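Local atomic coordinates of putative dehydrogenase (Pseudomonas fluorescens, PDB entry 6UUG), a protein that acts as the monooxygenase component of a two-component flavin-dependent system that oxidises methanesulfinate during bacterial sulfur assimilation. Residues 72-77 and 130-135; 103-108 and 136-141; 304-309 and 355-360. All blocks are in the same frame, centred on the assembly; numbering follows the deposited sequence.

Contact 1: residues 72-77 and 130-135; sequences LSIPTR and EQTARQ
I74 has CG1 anti to its carbonyl carbon (chi1 -65°) and a nearly extended chi2 of 163°, which carries CD1 out of the loop to the surface of helix 122-135. There it meets T132, whose CG2 lies anti to the backbone N and is thereby presented to the loop. The two methyl carbons, I74 CD1 and T132 CG2, lie 3.7 Å apart, and I74 CD1 also rests 3.9 Å from T132 CB. One residue further along the helix the packing slackens: CD1 of I74 comes within 4.4 Å of CB of A133. The interface is thus one methyl set against neighbouring helix positions, held by van der Waals contact alone. The same T132 rotamer divides the side chain's work, since its hydroxyl OG1 hydrogen-bonds to W128 O and W139 NE1 while its methyl serves the loop. L113 of helix 100-119 touches both I74 and T132, and F129 adds a further apolar contact to I74, so the small patch belongs to a larger buried cluster. Here an apolar loop residue packs on a helix face and pins the connection between helices 58-67 and 85-96 to helix 122-135, within the helical N-terminal domain of the acyl-CoA dehydrogenase fold.

Contact 2: residues 103-108 and 136-141; sequences AHVFGF and NWFWGN
F108 and N141 form the part of this helix-to-strand contact where side chains meet through several atoms. The edge of the phenyl ring points at the N141 methylene, with F108 CD2 3.8 Å from N141 CB, and the ring and amide planes stand nearly perpendicular, 86° apart. N141 CG is anti to the backbone N (chi1 172°), which runs the amide along the ring edge and brings ND2 to 4.1 Å from F108 CE2, while N141 OD1 is held by the backbone N of L143. One face of the F108 ring carries H104, whose NE2 sits 3.7 Å above the ring centre. Cutting F108 back to an alanine would probably open a gap between the helix and N141 and leave the H104 imidazole without the ring beneath it. Between V105 and F138 the side chains fit more loosely, CG2 and CZ approaching only to 4.5 Å. The F138 ring instead turns its edge to the backbone, with CE1 3.7 Å from V105 O, which lies in the ring plane. R61 makes a cation-pi contact with F138. Beside this edge a water fills in, donating to V105 O at 2.7 Å and to W139 O at 2.8 Å. With both its protons given to carbonyls, this water joins two acceptors that could not bond each other, so helix and strand are linked in their polar part through solvent.

Contact 3: residues 304-309 and 355-360; sequences WVALEG and LEICSR
R360 NH1 is gripped by two groups of helix 294-327, in a salt bridge to E302 OE1 and a hydrogen bond to H299 ND1. The same guanidinium is held a second time from within its own helix: R360 NE forms a salt-bridging hydrogen bond with E356 OE1 at 3.0 Å, with an N-H...O angle of 162°. The carboxylate receives this donor on its anti side, 20° out of its plane, while the oxygen lies close to the guanidinium plane. R360 therefore spans the two helices, and bonds through two of its nitrogens probably fix the rotation of its planar end. Beside this polar clasp, the direct contact between the segments is apolar and centres on the tip of I357. Its CG1 is anti to the carbonyl carbon (chi1 -66°) and the chain then continues extended, driving CD1 toward the facing helix. CD1 of I357 lies against L307, 3.7 Å from its CG and 3.8 Å from its CD2, with A306 CB a little farther off at 4.1 Å. The methyl thus rests against two consecutive residues. F303 also packs against I357, and L307 reaches A264 and F268 of helix 247-277. The other side of helix 294-327 faces the second subunit, where E308 OE1 pairs with R316 of that chain and W304 meets its W402 edge-to-face; S359 packs on W380 of the third subunit. Two long antiparallel helices, consecutive in the chain and packed through apolar side chains with a charged cluster alongside, form a helical hairpin of the C-terminal helical bundle characteristic of acyl-CoA dehydrogenase-type flavoproteins, which here also takes part in tetramer assembly.

Overall arrangement
From the N terminus, the chain first passes the loop 72-77, then helix 100-119 with 103-108, before helix 122-135 returns to close contact 1 at 130-135. Contact 2 closes directly afterwards, as 136-141 leads from that helix into strand 139-142. The two closures cross, because their segments alternate, and they touch, L72 CD2 packing on F106 CZ. Together they tie the loop after helix 58-67 to helix 122-135, and helix 100-119 to the first strand of the mixed sheet. Contact 3 follows in series, closing a hairpin of helices 294-327 and 333-360 in the C-terminal helical region, its centre about 37 Å from that of contact 1.

Contact 1: residues 72-77 and 130-135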
loop_
_atom_site.group_PDB
_atom_site.type_symbol
_atom_site.label_atom_id
_atom_site.label_comp_id
_atom_site.label_asym_id
_atom_site.label_seq_id
_atom_site.Cartn_x
_atom_site.Cartn_y
_atom_site.Cartn_z
ATOM N N LEU A 72 -37.078 -11.083 -13.375
ATOM C CA LEU A 72 -36.970 -10.076 -12.321
ATOM C C LEU A 72 -36.974 -8.661 -12.890
ATOM O O LEU A 72 -37.629 -7.761 -12.342
ATOM C CB LEU A 72 -35.696 -10.326 -11.505
ATOM C CG LEU A 72 -35.425 -9.409 -10.310
ATOM C CD1 LEU A 72 -36.605 -9.469 -9.347
ATOM C CD2 LEU A 72 -34.134 -9.844 -9.587
ATOM N N SER A 73 -36.228 -8.433 -13.974
ATOM C CA SER A 73 -36.082 -7.100 -14.549
ATOM C C SER A 73 -37.207 -6.724 -15.509
ATOM O O SER A 73 -37.281 -5.561 -15.917
ATOM C CB SER A 73 -34.749 -6.983 -15.293
ATOM O OG SER A 73 -34.729 -7.855 -16.398
ATOM N N ILE A 74 -38.079 -7.662 -15.859
ATOM C CA ILE A 74 -39.136 -7.393 -16.841
ATOM C C ILE A 74 -40.321 -6.748 -16.125
ATOM O O ILE A 74 -40.727 -7.240 -15.064
ATOM C CB ILE A 74 -39.541 -8.689 -17.545
ATOM C CG1 ILE A 74 -38.360 -9.213 -18.379
ATOM C CG2 ILE A 74 -40.771 -8.482 -18.424
ATOM C CD1 ILE A 74 -38.498 -10.676 -18.797
ATOM N N PRO A 75 -40.869 -5.643 -16.639
ATOM C CA PRO A 75 -41.980 -4.975 -15.938
ATOM C C PRO A 75 -43.189 -5.892 -15.802
ATOM O O PRO A 75 -43.357 -6.858 -16.549
ATOM C CB PRO A 75 -42.290 -3.764 -16.828
ATOM C CG PRO A 75 -40.957 -3.471 -17.524
ATOM C CD PRO A 75 -40.402 -4.864 -17.799
ATOM N N THR A 76 -44.026 -5.597 -14.802
ATOM C CA THR A 76 -45.167 -6.469 -14.534
ATOM C C THR A 76 -46.167 -6.443 -15.682
ATOM O O THR A 76 -46.884 -7.427 -15.898
ATOM C CB THR A 76 -45.859 -6.083 -13.218
ATOM O OG1 THR A 76 -46.300 -4.724 -13.275
ATOM C CG2 THR A 76 -44.905 -6.260 -12.033
ATOM N N ARG A 77 -46.219 -5.348 -16.442
ATOM C CA ARG A 77 -47.160 -5.291 -17.558
ATOM C C ARG A 77 -46.827 -6.270 -18.676
ATOM O O ARG A 77 -47.661 -6.469 -19.564
ATOM C CB ARG A 77 -47.232 -3.883 -18.126
ATOM C CG ARG A 77 -45.952 -3.380 -18.708
ATOM C CD ARG A 77 -46.185 -2.020 -19.324
ATOM N NE ARG A 77 -47.050 -2.128 -20.490
ATOM C CZ ARG A 77 -47.282 -1.136 -21.342
ATOM N NH1 ARG A 77 -46.714 0.047 -21.151
ATOM N NH2 ARG A 77 -48.084 -1.327 -22.382
ATOM N N GLU A 130 -42.452 -10.534 -23.021
ATOM C CA GLU A 130 -43.598 -11.378 -22.694
ATOM C C GLU A 130 -43.245 -12.859 -22.783
ATOM O O GLU A 130 -43.582 -13.639 -21.885
ATOM C CB GLU A 130 -44.771 -11.035 -23.614
ATOM C CG GLU A 130 -45.252 -9.610 -23.466
ATOM C CD GLU A 130 -46.304 -9.233 -24.502
ATOM O OE1 GLU A 130 -46.337 -9.873 -25.576
ATOM O OE2 GLU A 130 -47.098 -8.302 -24.238
ATOM N N GLN A 131 -42.558 -13.270 -23.852
ATOM C CA GLN A 131 -42.227 -14.690 -23.983
ATOM C C GLN A 131 -41.210 -15.132 -22.940
ATOM O O GLN A 131 -41.273 -16.263 -22.441
ATOM C CB GLN A 131 -41.713 -14.988 -25.386
ATOM C CG GLN A 131 -42.725 -14.718 -26.485
ATOM C CD GLN A 131 -42.130 -14.920 -27.862
ATOM O OE1 GLN A 131 -42.329 -15.960 -28.491
ATOM N NE2 GLN A 131 -41.377 -13.928 -28.332
ATOM N N THR A 132 -40.255 -14.260 -22.605
ATOM C CA THR A 132 -39.264 -14.608 -21.592
ATOM C C THR A 132 -39.917 -14.832 -20.235
ATOM O O THR A 132 -39.566 -15.774 -19.515
ATOM C CB THR A 132 -38.204 -13.500 -21.508
ATOM O OG1 THR A 132 -37.501 -13.424 -22.755
ATOM C CG2 THR A 132 -37.218 -13.771 -20.387
ATOM N N ALA A 133 -40.871 -13.971 -19.872
ATOM C CA ALA A 133 -41.544 -14.102 -18.583
ATOM C C ALA A 133 -42.459 -15.320 -18.557
ATOM O O ALA A 133 -42.546 -16.019 -17.539
ATOM C CB ALA A 133 -42.341 -12.831 -18.289
ATOM N N ARG A 134 -43.135 -15.600 -19.670
ATOM C CA ARG A 134 -44.074 -16.716 -19.699
ATOM C C ARG A 134 -43.347 -18.058 -19.719
ATOM O O ARG A 134 -43.779 -19.015 -19.065
ATOM C CB ARG A 134 -45.000 -16.577 -20.909
ATOM C CG ARG A 134 -45.904 -17.770 -21.182
ATOM C CD ARG A 134 -46.836 -17.464 -22.352
ATOM N NE ARG A 134 -46.122 -16.812 -23.447
ATOM C CZ ARG A 134 -45.727 -17.426 -24.556
ATOM N NH1 ARG A 134 -45.991 -18.715 -24.736
ATOM N NH2 ARG A 134 -45.079 -16.750 -25.490
ATOM N N GLN A 135 -42.232 -18.146 -20.444
ATOM C CA GLN A 135 -41.548 -19.418 -20.652
ATOM C C GLN A 135 -40.197 -19.533 -19.942
ATOM O O GLN A 135 -39.497 -20.526 -20.145
ATOM C CB GLN A 135 -41.362 -19.661 -22.150
ATOM C CG GLN A 135 -42.623 -19.442 -22.956
ATOM C CD GLN A 135 -42.394 -19.582 -24.440
ATOM O OE1 GLN A 135 -42.961 -18.835 -25.240
ATOM N NE2 GLN A 135 -41.558 -20.543 -24.823
#

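Contact 2: residues 103-108 and 136-141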
loop_
_atom_site.group_PDB
_atom_site.type_symbol
_atom_site.label_atom_id
_atom_site.label_comp_id
_atom_site.label_asym_id
_atom_site.label_seq_id
_atom_site.Cartn_x
_atom_site.Cartn_y
_atom_site.Cartn_z
ATOM N N ALA A 103 -23.763 -15.987 -10.507
ATOM C CA ALA A 103 -24.054 -14.557 -10.483
ATOM C C ALA A 103 -23.796 -13.931 -11.845
ATOM O O ALA A 103 -24.567 -13.078 -12.301
ATOM C CB ALA A 103 -23.219 -13.863 -9.408
ATOM N N HIS A 104 -22.719 -14.358 -12.510
ATOM C CA HIS A 104 -22.336 -13.807 -13.810
ATOM C C HIS A 104 -23.369 -14.114 -14.886
ATOM O O HIS A 104 -23.794 -13.220 -15.622
ATOM C CB HIS A 104 -20.969 -14.371 -14.195
ATOM C CG HIS A 104 -20.319 -13.703 -15.369
ATOM N ND1 HIS A 104 -18.949 -13.677 -15.521
ATOM C CD2 HIS A 104 -20.828 -13.066 -16.449
ATOM C CE1 HIS A 104 -18.642 -13.047 -16.642
ATOM N NE2 HIS A 104 -19.764 -12.669 -17.226
ATOM N N VAL A 105 -23.761 -15.381 -15.022
ATOM C CA VAL A 105 -24.709 -15.698 -16.085
ATOM C C VAL A 105 -26.081 -15.130 -15.770
ATOM O O VAL A 105 -26.814 -14.762 -16.687
ATOM C CB VAL A 105 -24.779 -17.213 -16.344
ATOM C CG1 VAL A 105 -23.476 -17.670 -16.991
ATOM C CG2 VAL A 105 -25.080 -17.967 -15.070
ATOM N N PHE A 106 -26.451 -15.046 -14.487
ATOM C CA PHE A 106 -27.722 -14.413 -14.123
ATOM C C PHE A 106 -27.702 -12.923 -14.454
ATOM O O PHE A 106 -28.630 -12.400 -15.090
ATOM C CB PHE A 106 -28.014 -14.642 -12.636
ATOM C CG PHE A 106 -29.295 -14.009 -12.162
ATOM C CD1 PHE A 106 -30.514 -14.624 -12.407
ATOM C CD2 PHE A 106 -29.281 -12.806 -11.473
ATOM C CE1 PHE A 106 -31.698 -14.055 -11.973
ATOM C CE2 PHE A 106 -30.472 -12.224 -11.035
ATOM C CZ PHE A 106 -31.683 -12.854 -11.287
ATOM N N GLY A 107 -26.645 -12.225 -14.035
ATOM C CA GLY A 107 -26.529 -10.812 -14.356
ATOM C C GLY A 107 -26.463 -10.548 -15.849
ATOM O O GLY A 107 -27.085 -9.604 -16.349
ATOM N N PHE A 108 -25.739 -11.392 -16.591
ATOM C CA PHE A 108 -25.665 -11.191 -18.035
ATOM C C PHE A 108 -26.998 -11.483 -18.718
ATOM O O PHE A 108 -27.333 -10.829 -19.703
ATOM C CB PHE A 108 -24.545 -12.042 -18.630
ATOM C CG PHE A 108 -23.295 -11.265 -18.903
ATOM C CD1 PHE A 108 -22.857 -10.307 -18.010
ATOM C CD2 PHE A 108 -22.558 -11.489 -20.056
ATOM C CE1 PHE A 108 -21.700 -9.576 -18.260
ATOM C CE2 PHE A 108 -21.402 -10.767 -20.310
ATOM C CZ PHE A 108 -20.974 -9.812 -19.408
ATOM N N ASN A 136 -39.822 -18.556 -19.115
ATOM C CA ASN A 136 -38.537 -18.549 -18.401
ATOM C C ASN A 136 -37.360 -18.842 -19.336
ATOM O O ASN A 136 -36.506 -19.682 -19.048
ATOM C CB ASN A 136 -38.540 -19.524 -17.222
ATOM C CG ASN A 136 -39.446 -19.073 -16.101
ATOM O OD1 ASN A 136 -39.171 -18.085 -15.419
ATOM N ND2 ASN A 136 -40.530 -19.801 -15.896
ATOM N N TRP A 137 -37.321 -18.133 -20.465
ATOM C CA TRP A 137 -36.174 -18.191 -21.364
ATOM C C TRP A 137 -34.925 -17.646 -20.675
ATOM O O TRP A 137 -34.966 -16.581 -20.056
ATOM C CB TRP A 137 -36.435 -17.361 -22.615
ATOM C CG TRP A 137 -37.407 -17.925 -23.604
ATOM C CD1 TRP A 137 -38.019 -19.149 -23.575
ATOM C CD2 TRP A 137 -37.874 -17.267 -24.780
ATOM N NE1 TRP A 137 -38.842 -19.288 -24.676
ATOM C CE2 TRP A 137 -38.769 -18.144 -25.428
ATOM C CE3 TRP A 137 -37.620 -16.014 -25.352
ATOM C CZ2 TRP A 137 -39.409 -17.804 -26.616
ATOM C CZ3 TRP A 137 -38.261 -15.680 -26.537
ATOM C CH2 TRP A 137 -39.141 -16.574 -27.153
ATOM N N PHE A 138 -33.812 -18.366 -20.818
ATOM C CA PHE A 138 -32.504 -17.945 -20.319
ATOM C C PHE A 138 -31.746 -17.326 -21.493
ATOM O O PHE A 138 -31.550 -17.984 -22.520
ATOM C CB PHE A 138 -31.748 -19.150 -19.739
ATOM C CG PHE A 138 -30.918 -18.853 -18.492
ATOM C CD1 PHE A 138 -30.028 -17.791 -18.458
ATOM C CD2 PHE A 138 -31.026 -19.660 -17.372
ATOM C CE1 PHE A 138 -29.256 -17.535 -17.315
ATOM C CE2 PHE A 138 -30.272 -19.420 -16.221
ATOM C CZ PHE A 138 -29.380 -18.352 -16.193
ATOM N N TRP A 139 -31.350 -16.060 -21.359
ATOM C CA TRP A 139 -30.659 -15.333 -22.424
ATOM C C TRP A 139 -29.150 -15.379 -22.204
ATOM O O TRP A 139 -28.679 -15.130 -21.091
ATOM C CB TRP A 139 -31.113 -13.871 -22.471
ATOM C CG TRP A 139 -32.491 -13.661 -23.042
ATOM C CD1 TRP A 139 -33.668 -14.114 -22.519
ATOM C CD2 TRP A 139 -32.830 -12.929 -24.228
ATOM N NE1 TRP A 139 -34.721 -13.709 -23.310
ATOM C CE2 TRP A 139 -34.231 -12.988 -24.368
ATOM C CE3 TRP A 139 -32.080 -12.243 -25.196
ATOM C CZ2 TRP A 139 -34.903 -12.378 -25.426
ATOM C CZ3 TRP A 139 -32.748 -11.632 -26.249
ATOM C CH2 TRP A 139 -34.147 -11.709 -26.359
ATOM N N GLY A 140 -28.399 -15.667 -23.273
ATOM C CA GLY A 140 -26.958 -15.774 -23.207
ATOM C C GLY A 140 -26.270 -14.725 -24.071
ATOM O O GLY A 140 -26.907 -13.991 -24.834
ATOM N N ASN A 141 -24.948 -14.658 -23.932
ATOM C CA ASN A 141 -24.144 -13.611 -24.548
ATOM C C ASN A 141 -23.304 -14.175 -25.682
ATOM O O ASN A 141 -22.634 -15.199 -25.515
ATOM C CB ASN A 141 -23.212 -12.954 -23.530
ATOM C CG ASN A 141 -22.240 -11.992 -24.181
ATOM O OD1 ASN A 141 -22.644 -10.999 -24.774
ATOM N ND2 ASN A 141 -20.944 -12.289 -24.081
HETATM O O HOH W 1 -26.468 -15.427 -19.326
#

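Contact 3: residues 304-309 and 355-360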
loop_
_atom_site.group_PDB
_atom_site.type_symbol
_atom_site.label_atom_id
_atom_site.label_comp_id
_atom_site.label_asym_id
_atom_site.label_seq_id
_atom_site.Cartn_x
_atom_site.Cartn_y
_atom_site.Cartn_z
ATOM N N TRP A 304 -13.257 -4.460 7.362
ATOM C CA TRP A 304 -14.523 -3.761 7.587
ATOM C C TRP A 304 -14.524 -2.397 6.918
ATOM O O TRP A 304 -15.486 -2.035 6.221
ATOM C CB TRP A 304 -14.787 -3.607 9.089
ATOM C CG TRP A 304 -16.113 -2.929 9.378
ATOM C CD1 TRP A 304 -16.316 -1.643 9.816
ATOM C CD2 TRP A 304 -17.404 -3.518 9.256
ATOM N NE1 TRP A 304 -17.655 -1.400 9.958
ATOM C CE2 TRP A 304 -18.350 -2.529 9.624
ATOM C CE3 TRP A 304 -17.858 -4.774 8.851
ATOM C CZ2 TRP A 304 -19.726 -2.774 9.624
ATOM C CZ3 TRP A 304 -19.240 -5.016 8.851
ATOM C CH2 TRP A 304 -20.145 -4.018 9.220
ATOM N N VAL A 305 -13.456 -1.625 7.124
ATOM C CA VAL A 305 -13.372 -0.291 6.535
ATOM C C VAL A 305 -13.422 -0.388 5.017
ATOM O O VAL A 305 -14.118 0.390 4.355
ATOM C CB VAL A 305 -12.104 0.427 7.021
ATOM C CG1 VAL A 305 -11.944 1.785 6.311
ATOM C CG2 VAL A 305 -12.196 0.613 8.539
ATOM N N ALA A 306 -12.701 -1.353 4.444
ATOM C CA ALA A 306 -12.743 -1.545 2.995
ATOM C C ALA A 306 -14.142 -1.922 2.506
ATOM O O ALA A 306 -14.673 -1.319 1.559
ATOM C CB ALA A 306 -11.722 -2.613 2.592
ATOM N N LEU A 307 -14.762 -2.930 3.127
ATOM C CA LEU A 307 -16.084 -3.354 2.681
ATOM C C LEU A 307 -17.107 -2.235 2.817
ATOM O O LEU A 307 -17.949 -2.058 1.938
ATOM C CB LEU A 307 -16.562 -4.573 3.472
ATOM C CG LEU A 307 -15.932 -5.918 3.109
ATOM C CD1 LEU A 307 -16.442 -6.958 4.129
ATOM C CD2 LEU A 307 -16.332 -6.311 1.694
ATOM N N GLU A 308 -17.075 -1.494 3.926
ATOM C CA GLU A 308 -18.068 -0.439 4.119
ATOM C C GLU A 308 -17.959 0.627 3.033
ATOM O O GLU A 308 -18.973 1.062 2.473
ATOM C CB GLU A 308 -17.917 0.174 5.510
ATOM C CG GLU A 308 -18.453 -0.737 6.612
ATOM C CD GLU A 308 -19.974 -0.848 6.593
ATOM O OE1 GLU A 308 -20.635 -0.046 7.296
ATOM O OE2 GLU A 308 -20.509 -1.732 5.889
ATOM N N GLY A 309 -16.737 1.042 2.707
ATOM C CA GLY A 309 -16.553 2.006 1.631
ATOM C C GLY A 309 -17.050 1.499 0.288
ATOM O O GLY A 309 -17.718 2.233 -0.449
ATOM N N LEU A 355 -10.029 -7.482 -4.093
ATOM C CA LEU A 355 -9.003 -8.497 -4.313
ATOM C C LEU A 355 -8.068 -8.587 -3.120
ATOM O O LEU A 355 -7.619 -9.688 -2.761
ATOM C CB LEU A 355 -8.229 -8.192 -5.607
ATOM C CG LEU A 355 -7.335 -9.322 -6.120
ATOM C CD1 LEU A 355 -8.183 -10.482 -6.646
ATOM C CD2 LEU A 355 -6.426 -8.765 -7.213
ATOM N N GLU A 356 -7.815 -7.449 -2.466
ATOM C CA GLU A 356 -6.968 -7.434 -1.276
ATOM C C GLU A 356 -7.594 -8.232 -0.133
ATOM O O GLU A 356 -6.898 -8.977 0.569
ATOM C CB GLU A 356 -6.712 -5.990 -0.853
ATOM C CG GLU A 356 -5.974 -5.839 0.481
ATOM C CD GLU A 356 -4.551 -6.391 0.454
ATOM O OE1 GLU A 356 -3.950 -6.515 1.547
ATOM O OE2 GLU A 356 -4.029 -6.698 -0.643
ATOM N N ILE A 357 -8.909 -8.097 0.073
ATOM C CA ILE A 357 -9.571 -8.921 1.089
ATOM C C ILE A 357 -9.436 -10.408 0.755
ATOM O O ILE A 357 -9.150 -11.237 1.631
ATOM C CB ILE A 357 -11.047 -8.502 1.238
ATOM C CG1 ILE A 357 -11.133 -7.094 1.813
ATOM C CG2 ILE A 357 -11.803 -9.508 2.107
ATOM C CD1 ILE A 357 -12.568 -6.519 1.797
ATOM N N CYS A 358 -9.668 -10.781 -0.506
ATOM C CA CYS A 358 -9.630 -12.187 -0.879
ATOM C C CYS A 358 -8.233 -12.784 -0.712
ATOM O O CYS A 358 -8.105 -13.999 -0.535
ATOM C CB CYS A 358 -10.099 -12.369 -2.318
ATOM S SG CYS A 358 -11.852 -11.970 -2.580
ATOM N N SER A 359 -7.193 -11.957 -0.752
ATOM C CA SER A 359 -5.836 -12.447 -0.497
ATOM C C SER A 359 -5.486 -12.428 0.986
ATOM O O SER A 359 -4.950 -13.408 1.528
ATOM C CB SER A 359 -4.816 -11.599 -1.264
ATOM O OG SER A 359 -3.473 -11.981 -0.910
ATOM N N ARG A 360 -5.752 -11.307 1.648
ATOM C CA ARG A 360 -5.255 -11.141 3.002
ATOM C C ARG A 360 -6.089 -11.890 4.026
ATOM O O ARG A 360 -5.615 -12.064 5.154
ATOM C CB ARG A 360 -5.181 -9.662 3.370
ATOM C CG ARG A 360 -3.893 -9.334 4.113
ATOM C CD ARG A 360 -4.055 -8.167 5.038
ATOM N NE ARG A 360 -4.697 -7.036 4.383
ATOM C CZ ARG A 360 -5.369 -6.104 5.045
ATOM N NH1 ARG A 360 -5.466 -6.192 6.366
ATOM N NH2 ARG A 360 -5.944 -5.096 4.393
#